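Side-chain contacts in 3-oxoadipate enol-lactonase (Burkholderia xenovorans, PDB 2XUA), which probably hydrolyses 3-oxoadipate enol-lactone, a step in the bacterial breakdown of catechol and related aromatic compounds: residues R143-G146 with M147-A151; V179-K183 with E184-S188. All coordinates share one frame; numbering follows the deposited sequence.

Contact 1 (R143-G146 with M147-A151); sequences RTEG and MHALA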
# COMPACT_ATOMS: atom_id res chain seq x y z
N ARG B 143 7.07 17.24 13.41
CA ARG B 143 6.09 17.65 14.44
C ARG B 143 5.43 19.00 14.20
O ARG B 143 4.25 19.18 14.51
CB ARG B 143 6.68 17.60 15.88
CG ARG B 143 6.93 16.18 16.33
CD ARG B 143 6.95 15.93 17.85
NE ARG B 143 8.32 15.81 18.25
CZ ARG B 143 8.88 14.77 18.83
NH1 ARG B 143 8.23 13.66 19.18
NH2 ARG B 143 10.14 14.89 19.09
N THR B 144 6.16 19.93 13.57
CA THR B 144 5.69 21.33 13.48
C THR B 144 5.31 21.76 12.10
O THR B 144 4.71 22.82 11.92
CB THR B 144 6.74 22.34 14.03
OG1 THR B 144 7.90 22.35 13.20
CG2 THR B 144 7.17 21.92 15.43
N GLU B 145 5.64 20.93 11.12
CA GLU B 145 5.40 21.27 9.71
C GLU B 145 4.70 20.13 8.94
O GLU B 145 4.12 20.36 7.88
CB GLU B 145 6.70 21.65 8.99
CG GLU B 145 7.30 22.96 9.39
CD GLU B 145 8.52 23.29 8.55
OE1 GLU B 145 9.50 23.79 9.12
OE2 GLU B 145 8.51 23.01 7.34
N GLY B 146 4.72 18.92 9.50
CA GLY B 146 4.01 17.80 8.89
C GLY B 146 4.85 17.12 7.82
O GLY B 146 5.98 17.50 7.56
N MSE B 147 4.29 16.09 7.19
CA MSE B 147 5.09 15.11 6.53
C MSE B 147 5.31 15.42 5.06
O MSE B 147 6.21 14.86 4.45
CB MSE B 147 4.44 13.74 6.71
CG MSE B 147 4.30 13.34 8.15
SE MSE B 147 6.02 13.03 8.85
CE MSE B 147 6.51 11.48 7.84
N HIS B 148 4.49 16.29 4.49
CA HIS B 148 4.68 16.69 3.09
C HIS B 148 6.00 17.40 2.89
O HIS B 148 6.75 17.12 1.94
CB HIS B 148 3.49 17.55 2.62
CG HIS B 148 2.35 16.72 2.08
ND1 HIS B 148 1.30 16.28 2.86
CD2 HIS B 148 2.13 16.21 0.83
CE1 HIS B 148 0.47 15.55 2.13
NE2 HIS B 148 0.95 15.49 0.89
N ALA B 149 6.30 18.29 3.83
CA ALA B 149 7.58 19.01 3.87
C ALA B 149 8.82 18.09 3.91
O ALA B 149 9.85 18.27 3.18
CB ALA B 149 7.56 20.01 5.09
N LEU B 150 8.71 17.06 4.75
CA LEU B 150 9.78 16.10 4.96
C LEU B 150 9.99 15.21 3.75
O LEU B 150 11.12 14.87 3.43
CB LEU B 150 9.43 15.21 6.11
CG LEU B 150 10.18 15.42 7.39
CD1 LEU B 150 9.36 16.39 8.18
CD2 LEU B 150 10.11 14.12 8.04
N ALA B 151 8.88 14.86 3.09
CA ALA B 151 8.90 13.95 1.96
C ALA B 151 9.85 14.47 0.90
O ALA B 151 10.56 13.67 0.29
CB ALA B 151 7.47 13.79 1.37

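Contact 2 (V179-K183 with E184-S188); sequences VHTDK and EGYAS. With SHF (laevulinic acid), chain C.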
# COMPACT_ATOMS: atom_id res chain seq x y z
N VAL B 179 3.84 10.19 3.41
CA VAL B 179 3.18 11.43 3.78
C VAL B 179 1.97 11.23 4.67
O VAL B 179 1.54 12.20 5.27
CB VAL B 179 2.87 12.41 2.60
CG1 VAL B 179 4.12 12.69 1.83
CG2 VAL B 179 1.77 11.85 1.67
N HIS B 180 1.44 10.00 4.76
CA HIS B 180 0.33 9.74 5.64
C HIS B 180 0.75 9.07 6.93
O HIS B 180 -0.10 8.71 7.75
CB HIS B 180 -0.75 8.96 4.88
CG HIS B 180 -1.51 9.86 3.96
ND1 HIS B 180 -2.57 10.62 4.39
CD2 HIS B 180 -1.26 10.25 2.68
CE1 HIS B 180 -2.97 11.40 3.40
NE2 HIS B 180 -2.19 11.20 2.36
N THR B 181 2.07 8.98 7.14
CA THR B 181 2.58 8.47 8.44
C THR B 181 2.23 9.47 9.53
O THR B 181 2.41 10.68 9.34
CB THR B 181 4.10 8.24 8.37
OG1 THR B 181 4.32 7.22 7.38
CG2 THR B 181 4.66 7.65 9.69
N ASP B 182 1.75 8.97 10.68
CA ASP B 182 1.45 9.87 11.78
C ASP B 182 2.73 10.71 12.12
O ASP B 182 3.80 10.14 12.35
CB ASP B 182 1.05 9.05 12.99
CG ASP B 182 0.60 9.93 14.16
OD1 ASP B 182 -0.60 10.08 14.32
OD2 ASP B 182 1.44 10.42 14.93
N LYS B 183 2.63 12.03 12.14
CA LYS B 183 3.85 12.86 12.32
C LYS B 183 4.51 12.70 13.68
O LYS B 183 5.73 12.72 13.77
CB LYS B 183 3.58 14.32 11.96
CG LYS B 183 2.83 15.14 12.95
CD LYS B 183 2.30 16.36 12.25
CE LYS B 183 0.94 16.70 12.81
NZ LYS B 183 0.80 18.16 12.69
N GLU B 184 3.69 12.54 14.73
CA GLU B 184 4.18 12.29 16.09
C GLU B 184 4.81 10.91 16.16
O GLU B 184 5.92 10.75 16.71
CB GLU B 184 3.04 12.41 17.16
CG GLU B 184 3.50 12.07 18.56
CD GLU B 184 4.75 12.82 19.02
OE1 GLU B 184 5.49 12.29 19.87
OE2 GLU B 184 5.01 13.96 18.53
N GLY B 185 4.15 9.92 15.52
CA GLY B 185 4.71 8.55 15.43
C GLY B 185 6.07 8.56 14.77
O GLY B 185 7.01 7.94 15.23
N TYR B 186 6.18 9.27 13.67
CA TYR B 186 7.44 9.37 12.91
C TYR B 186 8.53 10.07 13.76
O TYR B 186 9.62 9.56 13.94
CB TYR B 186 7.18 10.19 11.66
CG TYR B 186 8.39 10.37 10.78
CD1 TYR B 186 8.70 9.44 9.77
CD2 TYR B 186 9.25 11.46 10.98
CE1 TYR B 186 9.80 9.62 8.92
CE2 TYR B 186 10.40 11.63 10.16
CZ TYR B 186 10.66 10.72 9.13
OH TYR B 186 11.78 10.87 8.32
N ALA B 187 8.23 11.26 14.26
CA ALA B 187 9.18 11.93 15.16
C ALA B 187 9.59 11.04 16.37
O ALA B 187 10.76 11.00 16.76
CB ALA B 187 8.56 13.25 15.64
N SER B 188 8.66 10.30 16.97
CA SER B 188 9.08 9.49 18.12
C SER B 188 10.08 8.40 17.75
O SER B 188 10.90 8.00 18.57
CB SER B 188 7.90 8.87 18.85
OG SER B 188 7.07 9.90 19.34
C4 SHF C . 13.45 7.97 6.95
C5 SHF C . 13.40 6.47 6.62
C3 SHF C . 14.81 8.65 7.19
C2 SHF C . 16.09 8.01 6.59
C1 SHF C . 17.25 9.07 6.39
O4 SHF C . 12.40 8.63 6.98
O1 SHF C . 17.32 9.53 5.23
OH1 SHF C . 18.09 9.35 7.31

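Contact 1 (R143-G146 with M147-A151)
Glu145 holds CG beside its own backbone N (chi1 -71°) and runs extended beyond it, which carries OE2 alongside the methyl of Ala149, four residues on, with OE2 3.9 Å from Ala149 CB. Leu150 sits off the staggered positions at both torsions (chi1 -107°); this rotation sets CD1 3.6 Å from Gly146 O. The same oxygen lies 3.9 Å from Ala149 CB, so two aliphatic groups lie against the Gly146 carbonyl oxygen, a buried acceptor with no polar partner in the model. Met147, a selenomethionine, meets the junction with CB and CG, CB lying 3.6 Å from Gly146 C, while the chain bends about its CB-CG and CG-SE bonds and packs against Phe178 of helix 168-179. Gly146 makes the corner with a positive phi of 85°, a conformation suited to glycine because it has no CB to press on the carbonyl oxygen of Glu145. Past the corner helical bonding is established, Ala151 N donating to Met147 O at 3.0 Å. The result is a tight turn with a positive-phi glycine joining two successive helices, 132-145 and 147-154, in the helical cap inserted into this alpha/beta-hydrolase fold.

Contact 2 (V179-K183 with E184-S188)
The backbone of Asp182 is extended (psi 126°) and that of Lys183 already helical, so Asp182 stands at the N-cap of helix 183-195 with Glu184 and Gly185 in the first turn behind it. This is a side-chain N-cap: CG of Asp182 lies anti to the backbone N (chi1 -175°), swinging the carboxylate over the helix start, where OD2 accepts from Gly185 N at 2.8 Å through its anti lone pair. OD2 also rests 3.4 Å from Glu184 CB. The main chain of the cap residue joins in, Asp182 O receiving Tyr186 N at 2.9 Å and nearly in line with the carbonyl. One residue on, Lys183 O takes Ala187 N in an almost straight bond of 2.9 Å, and Ala187 CB leans on the same oxygen. Farther along, Glu184 O is gripped twice by Ser188, by its N and, from above the carbonyl plane, by its OG. Thr181 packs beside the cap: OG1 bonds back to Val177 O, while Thr181 CG2 lies at the edge of the Tyr186 ring, near its plane, and 4.1 Å from Tyr186 CB. A chi1 of 180° turns the Tyr186 ring away from the helix start and into the ligand pocket. There its OH donates to O4 of laevulinic acid at 2.7 Å, while Arg157 NE supplies another hydrogen bond to the ligand.

In the fold
Along the chain the two contacts lie in series, neither nested nor crossed, in the helical region between strands 117-123 and 209-214. Contact 1 turns helix 132-145 into helix 147-154; helices 161-166 and 168-179 follow, and contact 2 closes the short loop from 168-179 into 183-195. Their centres are about 9 Å apart, as helix 183-195 packs against the earlier pair. A salt bridge, Arg143 NH1 to Glu184 OE1 at 3.1 Å, joins helix 132-145 to the start of 183-195. Closer to the ligand, Leu150 CD2 packs on Tyr186 CE2 at 3.3 Å, and Met147 CG lies near Thr181 O. Contact 2 thus supplies a pocket residue, Tyr186, while the Leu150 side chain of contact 1 comes within about 6 Å of the ligand.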